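Local coordinates for Glyco_hydro_cc domain-containing protein (Blastomyces gilchristii, PDB 6UB0), which probably hydrolyses beta-1,3-glucan such as curdlan as a GH128 exo-glucanase, and binds laminaribiose in its glycan pocket, at residues 82-86 with 87-91; 188-191 with 192-196. All blocks are in the same frame, centred on the assembly; numbering follows the deposited sequence. Where two conformers were deposited one is given.

Contact 1 of 2, residues 82-86 with 87-91; sequences ANMSP and EAAAA
Met84 lays its terminal methyl against the first turn of helix 86-96, with CE packed tightly on Ala89, 3.4 Å from the backbone CA and 3.8 Å from CB. This is an N-terminal helix cap in a TIM-barrel glycoside hydrolase: the loop that follows strand 69-71 ends at Ser85, the N-cap residue, and Pro86 opens the helix. The methyl reaches Ala89 because the thioether chain bends at its last torsion (chi3 51°), which brings CE to the helix. Met84 also touches Pro49, Phe73 and Pro76 of the surrounding loops, so its buried side chain packs against both those loops and the helix start.

Ser85 grips the first turn twice. Its carbonyl O takes the N-H of Ala89 at 2.9 Å, the first full helical bond, and the bond is nearly in line with the carbonyl. Its hydroxyl OG, held between the backbone N and the carbonyl carbon (chi1 71°), swings over to accept the N-H of Ala88, an amide too early in the helix for a regular i to i+4 partner. Pro86 suits the first helical position because its ring nitrogen has no hydrogen to leave unpaired, while its carbonyl O receives Ala90 N at 2.9 Å. Trp122 of helix 119-130 packs on Pro86 and Ala89, and its NE1 is hydrogen-bonded to Met84 O. The capping bond from Ala88 N to Ser85 OG is 3.0 Å long, with an angle of 156° at the hydrogen.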
loop_
_atom_site.group_PDB
_atom_site.type_symbol
_atom_site.label_atom_id
_atom_site.label_comp_id
_atom_site.label_asym_id
_atom_site.label_seq_id
_atom_site.Cartn_x
_atom_site.Cartn_y
_atom_site.Cartn_z
ATOM N N ALA A 82 -6.008 6.926 10.152
ATOM C CA ALA A 82 -5.739 6.153 11.364
ATOM C C ALA A 82 -5.631 7.135 12.525
ATOM O O ALA A 82 -6.050 6.754 13.606
ATOM C CB ALA A 82 -4.493 5.309 11.248
ATOM N N ASN A 83 -4.955 8.251 12.306
ATOM C CA ASN A 83 -4.842 9.398 13.248
ATOM C C ASN A 83 -4.145 8.915 14.521
ATOM O O ASN A 83 -4.828 8.759 15.567
ATOM C CB ASN A 83 -6.216 9.985 13.554
ATOM C CG ASN A 83 -6.097 11.135 14.531
ATOM O OD1 ASN A 83 -5.153 11.912 14.430
ATOM N ND2 ASN A 83 -6.989 11.180 15.503
ATOM N N MET A 84 -2.873 8.538 14.405
ATOM C CA MET A 84 -2.119 7.894 15.498
ATOM C C MET A 84 -0.774 8.590 15.607
ATOM O O MET A 84 -0.166 8.938 14.571
ATOM C CB MET A 84 -1.853 6.401 15.241
ATOM C CG MET A 84 -3.101 5.601 15.014
ATOM S SD MET A 84 -2.750 3.959 14.375
ATOM C CE MET A 84 -1.523 3.471 15.593
ATOM N N SER A 85 -0.356 8.848 16.843
ATOM C CA SER A 85 0.976 9.427 17.100
ATOM C C SER A 85 1.998 8.364 16.747
ATOM O O SER A 85 1.688 7.191 16.827
ATOM C CB SER A 85 1.102 9.859 18.517
ATOM O OG SER A 85 1.172 8.721 19.342
ATOM N N PRO A 86 3.204 8.725 16.273
ATOM C CA PRO A 86 4.235 7.731 16.022
ATOM C C PRO A 86 4.456 6.813 17.231
ATOM O O PRO A 86 4.568 5.603 17.076
ATOM C CB PRO A 86 5.458 8.634 15.756
ATOM C CG PRO A 86 4.892 9.827 15.128
ATOM C CD PRO A 86 3.653 10.080 15.953
ATOM N N GLU A 87 4.480 7.399 18.435
ATOM C CA GLU A 87 4.658 6.629 19.700
ATOM C C GLU A 87 3.521 5.608 19.831
ATOM O O GLU A 87 3.803 4.458 20.198
ATOM C CB GLU A 87 4.640 7.472 20.990
ATOM C CG GLU A 87 5.396 8.787 20.974
ATOM C CD GLU A 87 4.916 9.696 22.090
ATOM O OE1 GLU A 87 4.088 10.553 21.809
ATOM O OE2 GLU A 87 5.301 9.479 23.251
ATOM N N ALA A 88 2.260 5.988 19.593
ATOM C CA ALA A 88 1.183 4.990 19.799
ATOM C C ALA A 88 1.234 3.944 18.673
ATOM O O ALA A 88 0.788 2.798 18.879
ATOM C CB ALA A 88 -0.147 5.620 19.872
ATOM N N ALA A 89 1.670 4.357 17.482
ATOM C CA ALA A 89 1.804 3.399 16.358
ATOM C C ALA A 89 2.852 2.346 16.720
ATOM O O ALA A 89 2.615 1.143 16.423
ATOM C CB ALA A 89 2.154 4.105 15.085
ATOM N N ALA A 90 3.981 2.779 17.288
ATOM C CA ALA A 90 5.128 1.900 17.640
ATOM C C ALA A 90 4.637 0.828 18.615
ATOM O O ALA A 90 4.866 -0.383 18.390
ATOM C CB ALA A 90 6.251 2.705 18.223
ATOM N N ALA A 91 3.928 1.288 19.640
ATOM C CA ALA A 91 3.326 0.470 20.704
ATOM C C ALA A 91 2.392 -0.541 20.063
ATOM O O ALA A 91 2.545 -1.741 20.334
ATOM C CB ALA A 91 2.600 1.357 21.695
#

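Contact 2 of 2, residues 188-191 with 192-196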
loop_
_atom_site.group_PDB
_atom_site.type_symbol
_atom_site.label_atom_id
_atom_site.label_comp_id
_atom_site.label_asym_id
_atom_site.label_seq_id
_atom_site.Cartn_x
_atom_site.Cartn_y
_atom_site.Cartn_z
ATOM N N ASN A 188 -1.087 9.300 -19.193
ATOM C CA ASN A 188 0.327 9.674 -19.504
ATOM C C ASN A 188 1.207 9.461 -18.270
ATOM O O ASN A 188 2.360 8.955 -18.396
ATOM C CB ASN A 188 0.412 11.112 -20.025
ATOM C CG ASN A 188 0.132 11.207 -21.509
ATOM O OD1 ASN A 188 -0.639 10.409 -22.061
ATOM N ND2 ASN A 188 0.765 12.170 -22.167
ATOM N N PHE A 189 0.648 9.777 -17.106
ATOM C CA PHE A 189 1.320 9.639 -15.792
ATOM C C PHE A 189 1.693 8.154 -15.622
ATOM O O PHE A 189 2.888 7.809 -15.371
ATOM C CB PHE A 189 0.388 10.247 -14.745
ATOM C CG PHE A 189 0.821 10.047 -13.320
ATOM C CD1 PHE A 189 0.354 8.951 -12.608
ATOM C CD2 PHE A 189 1.668 10.940 -12.681
ATOM C CE1 PHE A 189 0.767 8.731 -11.308
ATOM C CE2 PHE A 189 2.043 10.735 -11.356
ATOM C CZ PHE A 189 1.582 9.634 -10.675
ATOM N N LEU A 190 0.723 7.265 -15.857
ATOM C CA LEU A 190 0.957 5.797 -15.688
ATOM C C LEU A 190 2.032 5.332 -16.680
ATOM O O LEU A 190 2.878 4.451 -16.333
ATOM C CB LEU A 190 -0.358 5.028 -15.886
ATOM C CG LEU A 190 -1.380 5.172 -14.753
ATOM C CD1 LEU A 190 -2.728 4.613 -15.161
ATOM C CD2 LEU A 190 -0.862 4.502 -13.483
ATOM N N LYS A 191 2.039 5.900 -17.882
ATOM C CA LYS A 191 3.098 5.601 -18.886
ATOM C C LYS A 191 4.507 5.922 -18.364
ATOM O O LYS A 191 5.445 5.198 -18.778
ATOM C CB LYS A 191 2.881 6.388 -20.179
ATOM C CG LYS A 191 1.592 6.041 -20.900
ATOM C CD LYS A 191 1.589 6.485 -22.344
ATOM C CE LYS A 191 0.379 5.983 -23.105
ATOM N NZ LYS A 191 0.784 5.454 -24.424
ATOM N N GLU A 192 4.664 6.958 -17.532
ATOM C CA GLU A 192 5.981 7.369 -16.980
ATOM C C GLU A 192 6.323 6.514 -15.743
ATOM O O GLU A 192 7.441 5.928 -15.688
ATOM C CB GLU A 192 5.915 8.877 -16.679
ATOM C CG GLU A 192 7.129 9.475 -15.978
ATOM C CD GLU A 192 8.433 9.519 -16.748
ATOM O OE1 GLU A 192 8.389 9.685 -17.983
ATOM O OE2 GLU A 192 9.493 9.410 -16.100
ATOM N N VAL A 193 5.393 6.381 -14.795
ATOM C CA VAL A 193 5.704 5.787 -13.454
ATOM C C VAL A 193 5.662 4.242 -13.503
ATOM O O VAL A 193 6.491 3.592 -12.819
ATOM C CB VAL A 193 4.784 6.411 -12.387
ATOM C CG1 VAL A 193 4.776 7.931 -12.525
ATOM C CG2 VAL A 193 3.353 5.878 -12.422
ATOM N N LEU A 194 4.788 3.616 -14.298
ATOM C CA LEU A 194 4.674 2.127 -14.211
ATOM C C LEU A 194 5.992 1.426 -14.579
ATOM O O LEU A 194 6.465 0.534 -13.863
ATOM C CB LEU A 194 3.495 1.624 -15.052
ATOM C CG LEU A 194 2.104 1.839 -14.450
ATOM C CD1 LEU A 194 0.996 1.198 -15.269
ATOM C CD2 LEU A 194 2.046 1.328 -13.007
ATOM N N PRO A 195 6.659 1.795 -15.690
ATOM C CA PRO A 195 7.958 1.198 -16.005
ATOM C C PRO A 195 8.994 1.477 -14.894
ATOM O O PRO A 195 9.692 0.568 -14.475
ATOM C CB PRO A 195 8.358 1.853 -17.335
ATOM C CG PRO A 195 7.101 2.513 -17.879
ATOM C CD PRO A 195 6.233 2.806 -16.668
ATOM N N TRP A 196 9.019 2.704 -14.391
ATOM C CA TRP A 196 9.976 3.184 -13.359
ATOM C C TRP A 196 9.793 2.368 -12.069
ATOM O O TRP A 196 10.804 1.839 -11.473
ATOM C CB TRP A 196 9.744 4.689 -13.133
ATOM C CG TRP A 196 10.753 5.298 -12.217
ATOM C CD1 TRP A 196 12.008 5.693 -12.564
ATOM C CD2 TRP A 196 10.630 5.518 -10.801
ATOM N NE1 TRP A 196 12.681 6.139 -11.459
ATOM C CE2 TRP A 196 11.858 6.061 -10.368
ATOM C CE3 TRP A 196 9.611 5.321 -9.863
ATOM C CZ2 TRP A 196 12.090 6.408 -9.042
ATOM C CZ3 TRP A 196 9.850 5.646 -8.552
ATOM C CH2 TRP A 196 11.073 6.193 -8.150
#
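Helix 183-199 links parallel strands 172-180 and 203-208 in a beta-alpha-beta crossover of the barrel, and the contact covers successive turns near its middle. Phe189 and Val193, one turn apart, meet on the buried side. CG1 of Val193 stands over the centre of the Phe189 ring, 4.1 Å from the centroid and 12° off the ring normal, a CH-pi contact. The other methyl, CG2, lies over the same face, off to the CE1 side, 4.0 Å from Phe189 CE1. With CG anti to its own nitrogen (chi1 173°), Phe189 brings one face of its ring to the methyls of Val193, one turn on. Leu190 and Leu194 lie side by side and point the same way, CD2 of Leu190 being 4.1 Å from CG of Leu194. All four side chains rest on Phe177 of strand 172-180, while Val193 also touches Phe153 of helix 150-166.

The backbone between these turns is uneven. Phe189 O accepts two amides: Val193 N at 2.9 Å lies nearly in line with the carbonyl, whereas Glu192 N approaches from above the carbonyl plane. Glu192 N also makes a weak bond to Asn188 O, so that one amide is shared between two carbonyls. A turn later comes a kink, because Pro195 has no N-H for the carbonyl of Lys191; instead its ring carbon CG sits 3.3 Å from Lys191 O. The exposed Glu192 ties this helix to the preceding helix 150-166 by a salt bridge from its OE2 to Lys154. The apolar face turned to the strands is that of an outer helix of a TIM barrel.

Contacts 1 and 2 sit on opposite sides of the chain's centre, their own centres 33 Å apart and their nearest atoms about 22 Å apart, so they do not touch. Both belong to the same catalytic core: 82-91 runs from a loop after strand 69-71 into the first turn of helix 86-96, while 188-196 lies within helix 183-199. Neither reaches the sugar. The side chain of Met84 stays about 12 Å from the bound beta-D-glucopyranose, and that of Phe189 about 13 Å from the alpha-D-glucopyranose. Each is nevertheless close in sequence to the pocket: residues 82-86 follow Gln81, while Phe177, beneath 188-196, adjoins Glu176; both neighbours line the glycan site.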